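Local coordinates for protein platelet inhibitor (Ancylostoma caninum, PDB 4TPV) that inhibits platelet aggregation and adhesion in the host of the hookworm, and may act by binding platelet integrins, at residues Y2-L11 against Y44-Y53; S64-V72 against K102-M112. One frame throughout, in Å; residues are numbered along the deposited sequence.

Interaction 1: residues Y2-L11 against Y44-Y53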
loop_
_atom_site.group_PDB
_atom_site.type_symbol
_atom_site.label_atom_id
_atom_site.label_comp_id
_atom_site.label_asym_id
_atom_site.label_seq_id
_atom_site.Cartn_x
_atom_site.Cartn_y
_atom_site.Cartn_z
ATOM N N TYR A 2 13.020 8.822 6.726
ATOM C CA TYR A 2 13.245 8.867 5.279
ATOM C C TYR A 2 14.671 9.222 4.934
ATOM O O TYR A 2 14.924 9.733 3.847
ATOM C CB TYR A 2 12.329 9.884 4.604
ATOM C CG TYR A 2 10.903 9.785 5.046
ATOM C CD1 TYR A 2 10.134 8.676 4.726
ATOM C CD2 TYR A 2 10.318 10.802 5.787
ATOM C CE1 TYR A 2 8.816 8.582 5.142
ATOM C CE2 TYR A 2 9.014 10.715 6.204
ATOM C CZ TYR A 2 8.266 9.611 5.882
ATOM O OH TYR A 2 6.970 9.553 6.307
ATOM N N SER A 3 15.597 8.955 5.849
ATOM C CA SER A 3 16.974 9.390 5.666
ATOM C C SER A 3 17.627 8.745 4.439
ATOM O O SER A 3 18.540 9.313 3.844
ATOM C CB SER A 3 17.797 9.091 6.926
ATOM O OG SER A 3 17.752 7.716 7.268
ATOM N N LEU A 4 17.151 7.568 4.054
ATOM C CA LEU A 4 17.780 6.819 2.965
ATOM C C LEU A 4 17.151 7.168 1.622
ATOM O O LEU A 4 17.513 6.609 0.589
ATOM C CB LEU A 4 17.667 5.322 3.213
ATOM C CG LEU A 4 18.196 4.870 4.571
ATOM C CD1 LEU A 4 18.015 3.370 4.737
ATOM C CD2 LEU A 4 19.646 5.255 4.707
ATOM N N CYS A 5 16.187 8.079 1.653
ATOM C CA CYS A 5 15.583 8.553 0.419
ATOM C C CYS A 5 16.356 9.734 -0.096
ATOM O O CYS A 5 16.920 10.517 0.676
ATOM C CB CYS A 5 14.123 8.958 0.608
ATOM S SG CYS A 5 12.907 7.607 0.696
ATOM N N GLN A 6 16.368 9.869 -1.411
ATOM C CA GLN A 6 17.079 10.963 -2.049
ATOM C C GLN A 6 16.090 12.040 -2.447
ATOM O O GLN A 6 14.866 11.828 -2.402
ATOM C CB GLN A 6 17.829 10.468 -3.268
ATOM C CG GLN A 6 16.914 10.195 -4.434
ATOM C CD GLN A 6 17.597 9.425 -5.520
ATOM O OE1 GLN A 6 17.676 8.192 -5.465
ATOM N NE2 GLN A 6 18.101 10.137 -6.525
ATOM N N GLN A 7 16.611 13.202 -2.832
ATOM C CA GLN A 7 15.745 14.292 -3.253
ATOM C C GLN A 7 14.998 13.906 -4.521
ATOM O O GLN A 7 15.603 13.486 -5.495
ATOM C CB GLN A 7 16.546 15.576 -3.488
ATOM C CG GLN A 7 15.684 16.825 -3.386
ATOM C CD GLN A 7 16.086 17.911 -4.361
ATOM O OE1 GLN A 7 17.276 18.167 -4.576
ATOM N NE2 GLN A 7 15.089 18.562 -4.961
ATOM N N ARG A 8 13.674 14.030 -4.499
ATOM C CA ARG A 8 12.888 13.781 -5.695
ATOM C C ARG A 8 12.211 15.059 -6.147
ATOM O O ARG A 8 11.852 15.904 -5.329
ATOM C CB ARG A 8 11.838 12.694 -5.454
ATOM C CG ARG A 8 12.414 11.370 -4.957
ATOM C CD ARG A 8 13.213 10.597 -6.011
ATOM N NE ARG A 8 13.561 9.270 -5.493
ATOM C CZ ARG A 8 14.251 8.353 -6.164
ATOM N NH1 ARG A 8 14.652 8.597 -7.393
ATOM N NH2 ARG A 8 14.515 7.174 -5.614
ATOM N N GLU A 9 12.015 15.180 -7.449
ATOM C CA GLU A 9 11.463 16.398 -8.013
ATOM C C GLU A 9 10.013 16.637 -7.615
ATOM O O GLU A 9 9.618 17.775 -7.369
ATOM C CB GLU A 9 11.580 16.363 -9.531
ATOM C CG GLU A 9 10.674 17.357 -10.210
ATOM C CD GLU A 9 11.051 17.576 -11.648
ATOM O OE1 GLU A 9 12.011 16.924 -12.112
ATOM O OE2 GLU A 9 10.391 18.405 -12.308
ATOM N N LYS A 10 9.220 15.568 -7.550
ATOM C CA LYS A 10 7.775 15.696 -7.336
ATOM C C LYS A 10 7.280 14.982 -6.073
ATOM O O LYS A 10 6.071 14.785 -5.882
ATOM C CB LYS A 10 7.020 15.166 -8.566
ATOM C CG LYS A 10 7.371 15.894 -9.862
ATOM C CD LYS A 10 6.674 15.269 -11.063
ATOM C CE LYS A 10 5.220 15.703 -11.180
ATOM N NZ LYS A 10 5.087 17.142 -11.582
ATOM N N LEU A 11 8.214 14.613 -5.205
ATOM C CA LEU A 11 7.891 13.884 -3.986
ATOM C C LEU A 11 8.827 14.362 -2.868
ATOM O O LEU A 11 10.039 14.467 -3.091
ATOM C CB LEU A 11 8.043 12.371 -4.227
ATOM C CG LEU A 11 7.695 11.456 -3.057
ATOM C CD1 LEU A 11 6.198 11.426 -2.840
ATOM C CD2 LEU A 11 8.233 10.032 -3.268
ATOM N N TYR A 44 7.080 3.214 5.506
ATOM C CA TYR A 44 7.658 3.670 4.238
ATOM C C TYR A 44 9.033 3.015 4.024
ATOM O O TYR A 44 9.780 2.797 4.973
ATOM C CB TYR A 44 7.783 5.192 4.191
ATOM C CG TYR A 44 7.863 5.685 2.765
ATOM C CD1 TYR A 44 6.712 5.796 1.993
ATOM C CD2 TYR A 44 9.100 5.986 2.172
ATOM C CE1 TYR A 44 6.763 6.211 0.691
ATOM C CE2 TYR A 44 9.166 6.403 0.856
ATOM C CZ TYR A 44 7.995 6.513 0.118
ATOM O OH TYR A 44 8.027 6.914 -1.191
ATOM N N ASP A 45 9.355 2.684 2.776
ATOM C CA ASP A 45 10.602 1.978 2.485
ATOM C C ASP A 45 11.282 2.646 1.310
ATOM O O ASP A 45 10.753 2.644 0.192
ATOM C CB ASP A 45 10.321 0.500 2.181
ATOM C CG ASP A 45 11.587 -0.305 2.003
ATOM O OD1 ASP A 45 12.186 -0.251 0.905
ATOM O OD2 ASP A 45 11.975 -0.990 2.972
ATOM N N CYS A 46 12.423 3.281 1.565
ATOM C CA CYS A 46 13.070 4.050 0.501
ATOM C C CYS A 46 13.649 3.151 -0.595
ATOM O O CYS A 46 13.847 3.606 -1.711
ATOM C CB CYS A 46 14.144 4.970 1.072
ATOM S SG CYS A 46 13.438 6.263 2.119
ATOM N N THR A 47 13.899 1.876 -0.297
ATOM C CA THR A 47 14.290 0.936 -1.341
ATOM C C THR A 47 13.136 0.641 -2.322
ATOM O O THR A 47 13.341 0.608 -3.547
ATOM C CB THR A 47 14.807 -0.362 -0.719
ATOM O OG1 THR A 47 16.048 -0.070 -0.050
ATOM C CG2 THR A 47 15.063 -1.397 -1.792
ATOM N N LEU A 48 11.931 0.437 -1.798
ATOM C CA LEU A 48 10.758 0.303 -2.650
ATOM C C LEU A 48 10.469 1.589 -3.414
ATOM O O LEU A 48 9.988 1.537 -4.544
ATOM C CB LEU A 48 9.536 -0.088 -1.825
ATOM C CG LEU A 48 9.632 -1.498 -1.288
ATOM C CD1 LEU A 48 8.320 -1.856 -0.596
ATOM C CD2 LEU A 48 9.928 -2.490 -2.417
ATOM N N GLU A 49 10.768 2.741 -2.810
ATOM C CA GLU A 49 10.604 3.992 -3.548
ATOM C C GLU A 49 11.494 4.005 -4.788
ATOM O O GLU A 49 11.052 4.401 -5.872
ATOM C CB GLU A 49 10.913 5.222 -2.684
ATOM C CG GLU A 49 10.955 6.525 -3.509
ATOM C CD GLU A 49 11.119 7.780 -2.659
ATOM O OE1 GLU A 49 12.055 8.567 -2.950
ATOM O OE2 GLU A 49 10.315 7.986 -1.732
ATOM N N GLU A 50 12.748 3.580 -4.646
ATOM C CA GLU A 50 13.628 3.543 -5.809
ATOM C C GLU A 50 13.097 2.549 -6.860
ATOM O O GLU A 50 13.128 2.838 -8.056
ATOM C CB GLU A 50 15.055 3.192 -5.409
ATOM C CG GLU A 50 15.937 2.799 -6.597
ATOM C CD GLU A 50 16.342 3.954 -7.511
ATOM O OE1 GLU A 50 15.936 5.111 -7.275
ATOM O OE2 GLU A 50 17.073 3.677 -8.487
ATOM N N LYS A 51 12.573 1.410 -6.408
ATOM C CA LYS A 51 11.965 0.443 -7.322
ATOM C C LYS A 51 10.779 1.085 -8.044
ATOM O O LYS A 51 10.580 0.907 -9.262
ATOM C CB LYS A 51 11.521 -0.808 -6.553
ATOM C CG LYS A 51 11.051 -1.974 -7.416
ATOM C CD LYS A 51 10.614 -3.133 -6.526
ATOM C CE LYS A 51 10.096 -4.302 -7.361
ATOM N NZ LYS A 51 9.386 -5.313 -6.521
ATOM N N ALA A 52 10.012 1.857 -7.292
ATOM C CA ALA A 52 8.857 2.538 -7.869
ATOM C C ALA A 52 9.271 3.568 -8.917
ATOM O O ALA A 52 8.612 3.686 -9.958
ATOM C CB ALA A 52 8.019 3.196 -6.758
ATOM N N TYR A 53 10.360 4.312 -8.665
ATOM C CA TYR A 53 10.837 5.287 -9.651
ATOM C C TYR A 53 11.353 4.592 -10.908
ATOM O O TYR A 53 11.039 5.003 -12.023
ATOM C CB TYR A 53 11.917 6.225 -9.054
ATOM C CG TYR A 53 11.280 7.466 -8.506
ATOM C CD1 TYR A 53 10.910 8.509 -9.351
ATOM C CD2 TYR A 53 10.950 7.563 -7.168
ATOM C CE1 TYR A 53 10.262 9.633 -8.872
ATOM C CE2 TYR A 53 10.287 8.682 -6.672
ATOM C CZ TYR A 53 9.952 9.722 -7.534
ATOM O OH TYR A 53 9.303 10.835 -7.065
HETATM O O HOH W 1 16.901 7.084 -8.684
HETATM O O HOH W 2 14.605 8.175 -2.782
HETATM O O HOH W 3 15.300 5.812 -2.925
HETATM O O HOH W 4 9.733 12.984 -8.571
#
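Tyr2 brings the CE1 edge of its ring to Tyr44, CE1 lying 3.7 Å from Tyr44 CB; the two rings form an offset edge-to-face pair with planes at 78°. A type I turn from Tyr2 to Cys5 then swings the chain onto the start of helix 46-56, where Cys5 SG is bonded to Cys46 SG. The same sulfur meets the edge of the Tyr44 ring, 3.9 Å from CE2. Gln6 takes part through water, its backbone N giving a proton to a water that itself donates to Glu49 OE1. Arg8 carries most of the polar contact. Its chain bends at chi2 (-71°), which lays CD and then the guanidinium over one face of Tyr53, the planes only 11° apart. Flat on the ring, the group still has its edge for the helix: NE reaches Glu49 OE1 at 3.0 Å, and NH2 meets Glu50 OE1, also at 3.0 Å, in an almost straight bond. Arginine suits the place because it can stack and bridge at once. Glu49 is buried, and its other oxygen, OE2, accepts from Tyr44 OH at 2.6 Å and pairs with Arg16 of helix 13-34; these partners probably keep the carboxylate ionised. Glu50 OE2 turns to Lys54. Leu11 closes the segment with CD2 3.3 Å from Glu49 OE2 and CB beside Tyr53 OH, an apolar cover for the buried end of the contact. The whole is an irregular N-terminal segment, leading into helix 13-34, fastened by a disulfide and a salt-bridge network to helix 46-56 of the alpha-beta-alpha CAP fold.

Interaction 2: residues S64-V72 against K102-M112; sequences SSEEENVDV and KNGKTSNIANM
Strand 68-72 and helix 107-112 run 8.0 Å apart at closest approach with their directions at 131°, and their backbones come nearest at Asn69 and Asn108, CA to CA 5.4 Å. This is helix-on-sheet packing in the CAP fold, at the outermost strand 68-73 of the central sheet, and amides rather than aliphatic groups fill the interface. Asparagine suits it, since one short side chain both donates and accepts. Asn69, with CG anti to its carbonyl carbon (chi1 -79°), slides past Asn108 and Asn111. Its ND2 donates to Asn108 O at 3.1 Å, a carbonyl that also takes the helical bond from Met112 N. Asn108 sends its own ND2 to Glu91, while a water that accepts from Val70 N lies 2.7 Å from Asn108 OD1 and can donate to it. At the solvent-facing side, Lys102 NZ pairs with Glu66 OE2 at 3.2 Å, on the syn side but 31° out of the carboxylate plane; a water joins NZ to Glu66 OE1, which has its stronger partner in Lys142. Asn111, buried beneath the turn from Ser65 to Glu68, ties turn and strand together: its ND2 donates to Glu66 O at 2.9 Å and to Asn69 OD1 at 2.9 Å, approaching the latter from 40° above its carbonyl plane.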
loop_
_atom_site.group_PDB
_atom_site.type_symbol
_atom_site.label_atom_id
_atom_site.label_comp_id
_atom_site.label_asym_id
_atom_site.label_seq_id
_atom_site.Cartn_x
_atom_site.Cartn_y
_atom_site.Cartn_z
ATOM N N SER A 64 3.505 -3.550 -13.771
ATOM C CA SER A 64 4.440 -4.468 -14.400
ATOM C C SER A 64 4.721 -5.725 -13.564
ATOM O O SER A 64 5.409 -6.633 -14.027
ATOM C CB SER A 64 5.763 -3.751 -14.696
ATOM O OG SER A 64 6.373 -3.316 -13.499
ATOM N N SER A 65 4.195 -5.772 -12.337
ATOM C CA SER A 65 4.348 -6.926 -11.440
ATOM C C SER A 65 3.198 -6.939 -10.446
ATOM O O SER A 65 2.478 -5.929 -10.340
ATOM C CB SER A 65 5.685 -6.871 -10.697
ATOM O OG SER A 65 5.682 -5.810 -9.747
ATOM N N GLU A 66 3.026 -8.039 -9.705
ATOM C CA GLU A 66 1.863 -8.130 -8.796
ATOM C C GLU A 66 1.910 -7.094 -7.660
ATOM O O GLU A 66 0.850 -6.666 -7.149
ATOM C CB GLU A 66 1.724 -9.540 -8.202
ATOM C CG GLU A 66 1.231 -10.602 -9.181
ATOM C CD GLU A 66 -0.206 -10.373 -9.628
ATOM O OE1 GLU A 66 -0.993 -9.748 -8.876
ATOM O OE2 GLU A 66 -0.552 -10.830 -10.739
ATOM N N GLU A 67 3.115 -6.678 -7.262
ATOM C CA GLU A 67 3.240 -5.769 -6.118
ATOM C C GLU A 67 3.353 -4.279 -6.522
ATOM O O GLU A 67 3.794 -3.437 -5.743
ATOM C CB GLU A 67 4.442 -6.175 -5.246
ATOM C CG GLU A 67 4.068 -6.866 -3.908
ATOM C CD GLU A 67 3.493 -8.274 -4.054
ATOM O OE1 GLU A 67 3.779 -8.951 -5.056
ATOM O OE2 GLU A 67 2.767 -8.724 -3.143
ATOM N N GLU A 68 2.881 -3.948 -7.713
ATOM C CA GLU A 68 2.869 -2.564 -8.155
ATOM C C GLU A 68 1.449 -2.021 -8.361
ATOM O O GLU A 68 0.580 -2.691 -8.928
ATOM C CB GLU A 68 3.655 -2.425 -9.444
ATOM C CG GLU A 68 3.738 -1.002 -9.939
ATOM C CD GLU A 68 4.678 -0.885 -11.103
ATOM O OE1 GLU A 68 4.278 -1.254 -12.215
ATOM O OE2 GLU A 68 5.836 -0.459 -10.893
ATOM N N ASN A 69 1.227 -0.799 -7.881
ATOM C CA ASN A 69 0.015 -0.032 -8.197
ATOM C C ASN A 69 0.365 1.146 -9.098
ATOM O O ASN A 69 1.408 1.781 -8.904
ATOM C CB ASN A 69 -0.659 0.490 -6.920
ATOM C CG ASN A 69 -1.470 -0.563 -6.193
ATOM O OD1 ASN A 69 -1.533 -1.717 -6.598
ATOM N ND2 ASN A 69 -2.099 -0.153 -5.094
ATOM N N VAL A 70 -0.489 1.450 -10.076
ATOM C CA VAL A 70 -0.290 2.605 -10.940
ATOM C C VAL A 70 -1.552 3.431 -11.015
ATOM O O VAL A 70 -2.661 2.882 -11.029
ATOM C CB VAL A 70 0.132 2.173 -12.365
ATOM C CG1 VAL A 70 0.442 3.392 -13.254
ATOM C CG2 VAL A 70 1.329 1.247 -12.285
ATOM N N ASP A 71 -1.377 4.751 -11.028
ATOM C CA ASP A 71 -2.477 5.660 -11.318
ATOM C C ASP A 71 -2.019 6.715 -12.296
ATOM O O ASP A 71 -0.868 7.138 -12.245
ATOM C CB ASP A 71 -2.984 6.304 -10.037
ATOM C CG ASP A 71 -4.301 7.041 -10.228
ATOM O OD1 ASP A 71 -5.086 6.690 -11.143
ATOM O OD2 ASP A 71 -4.541 7.980 -9.442
ATOM N N VAL A 72 -2.909 7.129 -13.195
ATOM C CA VAL A 72 -2.574 8.071 -14.244
ATOM C C VAL A 72 -3.651 9.153 -14.306
ATOM O O VAL A 72 -4.836 8.838 -14.435
ATOM C CB VAL A 72 -2.465 7.384 -15.634
ATOM C CG1 VAL A 72 -2.158 8.411 -16.726
ATOM C CG2 VAL A 72 -1.419 6.278 -15.614
ATOM N N LYS A 102 -7.763 -12.161 -10.069
ATOM C CA LYS A 102 -7.041 -11.258 -10.957
ATOM C C LYS A 102 -7.920 -10.940 -12.164
ATOM O O LYS A 102 -8.004 -11.713 -13.112
ATOM C CB LYS A 102 -5.707 -11.884 -11.379
ATOM C CG LYS A 102 -4.854 -11.050 -12.349
ATOM C CD LYS A 102 -3.500 -11.712 -12.567
ATOM C CE LYS A 102 -2.662 -10.994 -13.600
ATOM N NZ LYS A 102 -2.270 -9.633 -13.177
ATOM N N ASN A 103 -8.608 -9.802 -12.109
ATOM C CA ASN A 103 -9.613 -9.483 -13.125
ATOM C C ASN A 103 -9.500 -8.033 -13.578
ATOM O O ASN A 103 -10.392 -7.509 -14.251
ATOM C CB ASN A 103 -11.025 -9.769 -12.594
ATOM C CG ASN A 103 -11.350 -8.991 -11.318
ATOM O OD1 ASN A 103 -10.795 -7.930 -11.060
ATOM N ND2 ASN A 103 -12.249 -9.541 -10.505
ATOM N N GLY A 104 -8.393 -7.394 -13.212
ATOM C CA GLY A 104 -8.153 -6.021 -13.607
ATOM C C GLY A 104 -8.942 -4.978 -12.842
ATOM O O GLY A 104 -8.747 -3.785 -13.050
ATOM N N LYS A 105 -9.802 -5.423 -11.935
ATOM C CA LYS A 105 -10.692 -4.515 -11.214
ATOM C C LYS A 105 -10.302 -4.271 -9.771
ATOM O O LYS A 105 -10.786 -3.318 -9.163
ATOM C CB LYS A 105 -12.133 -5.044 -11.253
ATOM C CG LYS A 105 -12.676 -5.151 -12.662
ATOM C CD LYS A 105 -14.066 -5.739 -12.693
ATOM C CE LYS A 105 -14.012 -7.237 -12.497
ATOM N NZ LYS A 105 -15.272 -7.877 -12.996
ATOM N N THR A 106 -9.431 -5.114 -9.218
ATOM C CA THR A 106 -9.159 -5.036 -7.785
ATOM C C THR A 106 -7.677 -5.098 -7.438
ATOM O O THR A 106 -7.324 -5.279 -6.279
ATOM C CB THR A 106 -9.866 -6.178 -7.012
ATOM O OG1 THR A 106 -9.508 -7.444 -7.585
ATOM C CG2 THR A 106 -11.370 -6.006 -7.075
ATOM N N SER A 107 -6.810 -4.965 -8.429
ATOM C CA SER A 107 -5.386 -5.139 -8.158
ATOM C C SER A 107 -4.860 -4.056 -7.206
ATOM O O SER A 107 -4.057 -4.338 -6.311
ATOM C CB SER A 107 -4.601 -5.139 -9.463
ATOM O OG SER A 107 -3.212 -5.344 -9.232
ATOM N N ASN A 108 -5.317 -2.823 -7.374
ATOM C CA ASN A 108 -4.783 -1.761 -6.521
ATOM C C ASN A 108 -5.278 -1.903 -5.087
ATOM O O ASN A 108 -4.497 -1.807 -4.131
ATOM C CB ASN A 108 -5.148 -0.384 -7.081
ATOM C CG ASN A 108 -4.551 -0.146 -8.448
ATOM O OD1 ASN A 108 -3.320 -0.094 -8.601
ATOM N ND2 ASN A 108 -5.402 0.024 -9.445
ATOM N N ILE A 109 -6.573 -2.126 -4.906
ATOM C CA ILE A 109 -7.047 -2.257 -3.541
ATOM C C ILE A 109 -6.404 -3.483 -2.872
ATOM O O ILE A 109 -6.021 -3.420 -1.723
ATOM C CB ILE A 109 -8.597 -2.328 -3.460
ATOM C CG1 ILE A 109 -9.053 -2.413 -1.998
ATOM C CG2 ILE A 109 -9.144 -3.501 -4.248
ATOM C CD1 ILE A 109 -8.792 -1.138 -1.183
ATOM N N ALA A 110 -6.258 -4.580 -3.611
ATOM C CA ALA A 110 -5.634 -5.779 -3.039
ATOM C C ALA A 110 -4.199 -5.510 -2.558
ATOM O O ALA A 110 -3.787 -6.030 -1.501
ATOM C CB ALA A 110 -5.665 -6.921 -4.062
ATOM N N ASN A 111 -3.432 -4.721 -3.305
ATOM C CA ASN A 111 -2.079 -4.408 -2.869
ATOM C C ASN A 111 -2.119 -3.593 -1.581
ATOM O O ASN A 111 -1.296 -3.791 -0.683
ATOM C CB ASN A 111 -1.306 -3.631 -3.945
ATOM C CG ASN A 111 -0.376 -4.520 -4.765
ATOM O OD1 ASN A 111 0.312 -5.406 -4.234
ATOM N ND2 ASN A 111 -0.327 -4.260 -6.076
ATOM N N MET A 112 -3.085 -2.674 -1.491
ATOM C CA MET A 112 -3.163 -1.787 -0.335
ATOM C C MET A 112 -3.598 -2.497 0.939
ATOM O O MET A 112 -3.168 -2.110 2.023
ATOM C CB MET A 112 -4.108 -0.604 -0.603
ATOM C CG MET A 112 -3.597 0.361 -1.653
ATOM S SD MET A 112 -4.339 2.006 -1.529
ATOM C CE MET A 112 -6.079 1.627 -1.691
HETATM O O HOH W 5 -2.960 -8.763 -10.492
HETATM O O HOH W 6 -2.159 -2.884 -9.219
HETATM O O HOH W 7 -2.472 -0.546 -11.073
#

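Interactions 1 and 2 follow one another along the chain, the helix 46-56 of the first leading on to strand 68-73 of the second. Their centres are 20 Å apart and their nearest atoms about 5 Å, so they do not touch. Interaction 1 lies farther from the middle of the molecule and fixes an irregular N-terminal segment to a helix covalently, by ionic pairs and by aromatic faces. Interaction 2 sits nearer the centre, joins a strand to a helix, and relies largely on neutral amide hydrogen bonds, with one lysine-glutamate pair toward its exposed side. Both are partly buried, and in each, waters complete the polar network.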